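Local coordinates for microtubule-associated protein 1A/1B, light chain 3, putative (Trypanosoma brucei, PDB 3H9D), which is a ubiquitin-like autophagy protein of the ATG8 family, probably coupled to a membrane phospholipid, at residues H28-E37 and R49-D57. Sequence-based numbering, arbitrary orientation.
Sequences HPDRLPIICE and RCKFLVPSD
Arg-31 sets CG beside its backbone N (chi1 -46°) and bends at chi2, which carries its guanidinium across to the partner strand at Leu-53 and Pro-55. There NH1 donates to Leu-53 O at 3.0 Å, with the oxygen at the guanidinium edge and close to its plane, while Pro-55 CG lies over one face, offset toward its rim. The long arginine suits this place because Leu-53 O points outward from the edge strand of the sheet within this chain, and Pro-55 CG and CD give it apolar contact; proline costs no bond in its non-hydrogen-bonded pairing with Arg-31. Strands 31-37 and 51-55 form the antiparallel hairpin that opens the ubiquitin-like fold of ATG8 proteins; strand 31-37 also bonds on its other side to strand 108-113. Leu-32 and Val-54 exchange two backbone bonds, as do Ile-34 and Phe-52, whose Phe-52 N to Ile-34 O bond measures 2.7 Å. Pro-33 loses no bond opposite Leu-53, its N pointing away from strand 51-55. On the face bearing Leu-32, Ile-34 and Phe-52, apolar side chains pack: beta-branched Ile-34 and Val-54 meet through CD1 and CG2 at 4.0 Å, and small Cys-36 sets CB 3.8 Å from Phe-52 CE1. The Phe-52 ring also packs edge-to-face with Phe-63, and Leu-32 reaches helix 94-101. On the other face Ile-35 CD1 touches Lys-51 CG at 3.8 Å, so the lysine's aliphatic part packs while its amine continues to a salt bridge with Asp-20. Beyond the strand end, Ser-56 N donates to Asp-30 O at 3.1 Å, a carbonyl that also accepts from a water.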
ATOM      1  N   HIS A  28      -6.019  -9.142 -23.864  1.00 54.85           N
ATOM      2  CA  HIS A  28      -7.429  -9.493 -23.750  1.00 54.45           C
ATOM      3  C   HIS A  28      -8.266  -8.216 -23.656  1.00 53.48           C
ATOM      4  O   HIS A  28      -8.683  -7.831 -22.559  1.00 53.57           O
ATOM      5  CB  HIS A  28      -7.672 -10.368 -22.521  1.00 54.82           C
ATOM      6  CG  HIS A  28      -6.811 -11.592 -22.464  1.00 55.85           C
ATOM      7  ND1 HIS A  28      -7.194 -12.797 -23.013  1.00 57.50           N
ATOM      8  CD2 HIS A  28      -5.596 -11.803 -21.905  1.00 57.41           C
ATOM      9  CE1 HIS A  28      -6.246 -13.694 -22.805  1.00 58.35           C
ATOM     10  NE2 HIS A  28      -5.267 -13.118 -22.132  1.00 57.58           N
ATOM     11  N   PRO A  29      -8.527  -7.565 -24.813  1.00 52.46           N
ATOM     12  CA  PRO A  29      -9.228  -6.277 -24.858  1.00 51.10           C
ATOM     13  C   PRO A  29     -10.693  -6.371 -24.412  1.00 49.73           C
ATOM     14  O   PRO A  29     -11.291  -5.360 -24.022  1.00 49.22           O
ATOM     15  CB  PRO A  29      -9.140  -5.886 -26.339  1.00 50.87           C
ATOM     16  CG  PRO A  29      -9.016  -7.172 -27.058  1.00 51.42           C
ATOM     17  CD  PRO A  29      -8.194  -8.047 -26.169  1.00 52.63           C
ATOM     18  N   ASP A  30     -11.254  -7.578 -24.469  1.00 47.62           N
ATOM     19  CA  ASP A  30     -12.637  -7.808 -24.055  1.00 46.26           C
ATOM     20  C   ASP A  30     -12.816  -7.931 -22.533  1.00 44.71           C
ATOM     21  O   ASP A  30     -13.943  -8.090 -22.047  1.00 44.96           O
ATOM     22  CB  ASP A  30     -13.236  -9.025 -24.792  1.00 46.83           C
ATOM     23  CG  ASP A  30     -12.395 -10.307 -24.646  1.00 46.77           C
ATOM     24  OD1 ASP A  30     -13.001 -11.398 -24.603  1.00 46.02           O
ATOM     25  OD2 ASP A  30     -11.142 -10.242 -24.594  1.00 46.78           O
ATOM     26  N   ARG A  31     -11.712  -7.832 -21.786  1.00 42.89           N
ATOM     27  CA  ARG A  31     -11.715  -8.095 -20.335  1.00 39.68           C
ATOM     28  C   ARG A  31     -11.315  -6.905 -19.461  1.00 37.89           C
ATOM     29  O   ARG A  31     -10.753  -5.907 -19.940  1.00 37.57           O
ATOM     30  CB  ARG A  31     -10.850  -9.313 -19.990  1.00 39.38           C
ATOM     31  CG  ARG A  31     -11.096 -10.496 -20.892  1.00 37.35           C
ATOM     32  CD  ARG A  31     -11.064 -11.804 -20.160  1.00 39.47           C
ATOM     33  NE  ARG A  31     -11.731 -12.818 -20.964  1.00 38.98           N
ATOM     34  CZ  ARG A  31     -12.363 -13.881 -20.482  1.00 39.68           C
ATOM     35  NH1 ARG A  31     -12.435 -14.089 -19.175  1.00 40.92           N
ATOM     36  NH2 ARG A  31     -12.945 -14.730 -21.318  1.00 36.57           N
ATOM     37  N   LEU A  32     -11.625  -7.027 -18.171  1.00 35.45           N
ATOM     38  CA  LEU A  32     -11.345  -5.980 -17.195  1.00 32.01           C
ATOM     39  C   LEU A  32     -10.521  -6.560 -16.055  1.00 30.01           C
ATOM     40  O   LEU A  32     -10.886  -7.594 -15.495  1.00 30.22           O
ATOM     41  CB  LEU A  32     -12.651  -5.376 -16.666  1.00 31.05           C
ATOM     42  CG  LEU A  32     -13.588  -4.760 -17.698  1.00 28.83           C
ATOM     43  CD1 LEU A  32     -14.954  -4.568 -17.083  1.00 24.77           C
ATOM     44  CD2 LEU A  32     -13.023  -3.441 -18.217  1.00 25.61           C
ATOM     45  N   PRO A  33      -9.394  -5.907 -15.719  1.00 28.95           N
ATOM     46  CA  PRO A  33      -8.506  -6.445 -14.685  1.00 26.60           C
ATOM     47  C   PRO A  33      -8.992  -6.109 -13.276  1.00 25.48           C
ATOM     48  O   PRO A  33      -9.085  -4.938 -12.898  1.00 25.24           O
ATOM     49  CB  PRO A  33      -7.166  -5.786 -15.001  1.00 25.70           C
ATOM     50  CG  PRO A  33      -7.514  -4.503 -15.655  1.00 26.27           C
ATOM     51  CD  PRO A  33      -8.873  -4.653 -16.298  1.00 27.95           C
ATOM     52  N   ILE A  34      -9.312  -7.150 -12.521  1.00 23.28           N
ATOM     53  CA  ILE A  34      -9.932  -7.012 -11.214  1.00 23.15           C
ATOM     54  C   ILE A  34      -9.060  -7.650 -10.126  1.00 21.99           C
ATOM     55  O   ILE A  34      -8.553  -8.765 -10.293  1.00 19.59           O
ATOM     56  CB  ILE A  34     -11.396  -7.606 -11.232  1.00 23.42           C
ATOM     57  CG1 ILE A  34     -12.419  -6.529 -11.605  1.00 22.18           C
ATOM     58  CG2 ILE A  34     -11.794  -8.218  -9.900  1.00 22.53           C
ATOM     59  CD1 ILE A  34     -12.514  -6.236 -13.091  1.00 16.68           C
ATOM     60  N   ILE A  35      -8.864  -6.919  -9.030  1.00 22.30           N
ATOM     61  CA  ILE A  35      -8.252  -7.487  -7.809  1.00 21.65           C
ATOM     62  C   ILE A  35      -9.370  -7.750  -6.792  1.00 21.80           C
ATOM     63  O   ILE A  35     -10.157  -6.862  -6.488  1.00 21.43           O
ATOM     64  CB  ILE A  35      -7.144  -6.556  -7.193  1.00 21.16           C
ATOM     65  CG1 ILE A  35      -6.042  -6.237  -8.210  1.00 18.61           C
ATOM     66  CG2 ILE A  35      -6.530  -7.158  -5.898  1.00 18.07           C
ATOM     67  CD1 ILE A  35      -5.262  -7.442  -8.687  1.00 20.83           C
ATOM     68  N   CYS A  36      -9.432  -8.968  -6.268  1.00 22.51           N
ATOM     69  CA  CYS A  36     -10.543  -9.368  -5.409  1.00 23.22           C
ATOM     70  C   CYS A  36     -10.048  -9.960  -4.100  1.00 23.29           C
ATOM     71  O   CYS A  36      -9.526 -11.085  -4.073  1.00 24.02           O
ATOM     72  CB  CYS A  36     -11.437 -10.368  -6.152  1.00 24.78           C
ATOM     73  SG  CYS A  36     -13.177 -10.248  -5.738  1.00 27.10           S
ATOM     74  N   GLU A  37     -10.219  -9.209  -3.008  1.00 21.76           N
ATOM     75  CA  GLU A  37      -9.673  -9.623  -1.709  1.00 20.66           C
ATOM     76  C   GLU A  37     -10.726  -9.676  -0.604  1.00 19.72           C
ATOM     77  O   GLU A  37     -11.704  -8.966  -0.663  1.00 18.02           O
ATOM     78  CB  GLU A  37      -8.505  -8.705  -1.322  1.00 21.23           C
ATOM     79  CG  GLU A  37      -7.340  -8.723  -2.328  1.00 18.51           C
ATOM     80  CD  GLU A  37      -6.297  -7.665  -2.020  1.00 19.44           C
ATOM     81  OE1 GLU A  37      -5.258  -8.007  -1.418  1.00 20.12           O
ATOM     82  OE2 GLU A  37      -6.530  -6.492  -2.351  1.00 18.25           O
ATOM     83  N   ARG A  49      -5.129 -16.483  -5.747  1.00 31.84           N
ATOM     84  CA  ARG A  49      -5.041 -15.833  -7.028  1.00 32.44           C
ATOM     85  C   ARG A  49      -6.218 -14.879  -7.100  1.00 32.08           C
ATOM     86  O   ARG A  49      -7.325 -15.244  -7.499  1.00 32.33           O
ATOM     87  CB  ARG A  49      -5.124 -16.893  -8.127  1.00 32.70           C
ATOM     88  CG  ARG A  49      -4.196 -18.075  -7.889  1.00 34.13           C
ATOM     89  CD  ARG A  49      -4.963 -19.371  -7.981  1.00 36.16           C
ATOM     90  NE  ARG A  49      -5.081 -19.821  -9.357  1.00 35.99           N
ATOM     91  CZ  ARG A  49      -6.142 -20.436  -9.870  1.00 37.60           C
ATOM     92  NH1 ARG A  49      -7.221 -20.669  -9.130  1.00 38.70           N
ATOM     93  NH2 ARG A  49      -6.123 -20.804 -11.142  1.00 36.41           N
ATOM     94  N   CYS A  50      -5.959 -13.650  -6.691  1.00 32.30           N
ATOM     95  CA  CYS A  50      -6.997 -12.666  -6.471  1.00 31.80           C
ATOM     96  C   CYS A  50      -7.219 -11.784  -7.694  1.00 30.43           C
ATOM     97  O   CYS A  50      -7.947 -10.811  -7.630  1.00 31.06           O
ATOM     98  CB  CYS A  50      -6.607 -11.807  -5.274  1.00 32.27           C
ATOM     99  SG  CYS A  50      -5.196 -10.749  -5.614  1.00 36.09           S
ATOM    100  N   LYS A  51      -6.581 -12.124  -8.805  1.00 29.69           N
ATOM    101  CA  LYS A  51      -6.685 -11.338 -10.023  1.00 28.62           C
ATOM    102  C   LYS A  51      -7.666 -11.988 -11.001  1.00 28.73           C
ATOM    103  O   LYS A  51      -7.547 -13.168 -11.343  1.00 28.07           O
ATOM    104  CB  LYS A  51      -5.312 -11.181 -10.661  1.00 28.14           C
ATOM    105  CG  LYS A  51      -5.134  -9.943 -11.524  1.00 29.73           C
ATOM    106  CD  LYS A  51      -3.760  -9.918 -12.174  1.00 28.84           C
ATOM    107  CE  LYS A  51      -2.682 -10.391 -11.219  1.00 30.59           C
ATOM    108  NZ  LYS A  51      -1.438 -10.769 -11.951  1.00 34.16           N
ATOM    109  N   PHE A  52      -8.646 -11.206 -11.431  1.00 29.10           N
ATOM    110  CA  PHE A  52      -9.652 -11.677 -12.373  1.00 28.70           C
ATOM    111  C   PHE A  52      -9.610 -10.866 -13.635  1.00 29.21           C
ATOM    112  O   PHE A  52      -9.500  -9.650 -13.600  1.00 28.85           O
ATOM    113  CB  PHE A  52     -11.050 -11.633 -11.760  1.00 27.81           C
ATOM    114  CG  PHE A  52     -11.261 -12.663 -10.701  1.00 26.42           C
ATOM    115  CD1 PHE A  52     -10.889 -12.404  -9.376  1.00 24.27           C
ATOM    116  CD2 PHE A  52     -11.799 -13.907 -11.030  1.00 20.17           C
ATOM    117  CE1 PHE A  52     -11.057 -13.364  -8.388  1.00 24.16           C
ATOM    118  CE2 PHE A  52     -11.983 -14.881 -10.051  1.00 22.29           C
ATOM    119  CZ  PHE A  52     -11.611 -14.614  -8.724  1.00 27.65           C
ATOM    120  N   LEU A  53      -9.663 -11.570 -14.754  1.00 31.06           N
ATOM    121  CA  LEU A  53      -9.779 -10.953 -16.054  1.00 30.54           C
ATOM    122  C   LEU A  53     -11.232 -11.193 -16.429  1.00 30.35           C
ATOM    123  O   LEU A  53     -11.594 -12.271 -16.889  1.00 30.41           O
ATOM    124  CB  LEU A  53      -8.800 -11.614 -17.027  1.00 30.97           C
ATOM    125  CG  LEU A  53      -7.310 -11.219 -16.964  1.00 33.36           C
ATOM    126  CD1 LEU A  53      -6.669 -11.248 -15.557  1.00 28.78           C
ATOM    127  CD2 LEU A  53      -6.517 -12.082 -17.911  1.00 31.29           C
ATOM    128  N   VAL A  54     -12.058 -10.176 -16.187  1.00 30.04           N
ATOM    129  CA  VAL A  54     -13.516 -10.304 -16.153  1.00 28.82           C
ATOM    130  C   VAL A  54     -14.133  -9.817 -17.464  1.00 29.38           C
ATOM    131  O   VAL A  54     -13.886  -8.675 -17.872  1.00 28.78           O
ATOM    132  CB  VAL A  54     -14.120  -9.506 -14.935  1.00 28.43           C
ATOM    133  CG1 VAL A  54     -15.657  -9.556 -14.914  1.00 25.82           C
ATOM    134  CG2 VAL A  54     -13.550 -10.013 -13.619  1.00 25.06           C
ATOM    135  N   PRO A  55     -14.937 -10.682 -18.126  1.00 29.75           N
ATOM    136  CA  PRO A  55     -15.663 -10.280 -19.337  1.00 30.77           C
ATOM    137  C   PRO A  55     -16.411  -8.975 -19.087  1.00 32.22           C
ATOM    138  O   PRO A  55     -17.191  -8.884 -18.139  1.00 33.01           O
ATOM    139  CB  PRO A  55     -16.651 -11.428 -19.553  1.00 29.92           C
ATOM    140  CG  PRO A  55     -16.005 -12.613 -18.932  1.00 29.34           C
ATOM    141  CD  PRO A  55     -15.203 -12.087 -17.762  1.00 29.56           C
ATOM    142  N   SER A  56     -16.157  -7.974 -19.921  1.00 34.75           N
ATOM    143  CA  SER A  56     -16.688  -6.621 -19.711  1.00 37.17           C
ATOM    144  C   SER A  56     -18.207  -6.504 -19.883  1.00 38.51           C
ATOM    145  O   SER A  56     -18.774  -5.419 -19.723  1.00 39.22           O
ATOM    146  CB  SER A  56     -15.981  -5.649 -20.652  1.00 37.49           C
ATOM    147  OG  SER A  56     -16.173  -4.308 -20.233  1.00 41.49           O
ATOM    148  N   ASP A  57     -18.847  -7.628 -20.215  1.00 39.78           N
ATOM    149  CA  ASP A  57     -20.299  -7.730 -20.400  1.00 40.63           C
ATOM    150  C   ASP A  57     -21.018  -8.262 -19.156  1.00 40.15           C
ATOM    151  O   ASP A  57     -22.241  -8.466 -19.171  1.00 41.53           O
ATOM    152  CB  ASP A  57     -20.616  -8.637 -21.600  1.00 40.72           C
ATOM    153  CG  ASP A  57     -19.835  -9.936 -21.569  1.00 43.84           C
ATOM    154  OD1 ASP A  57     -20.444 -11.016 -21.709  1.00 47.27           O
ATOM    155  OD2 ASP A  57     -18.598  -9.881 -21.401  1.00 49.36           O
TER
HETATM  156  O   HOH W   1     -16.757  -8.101 -23.536  1.00 46.39           O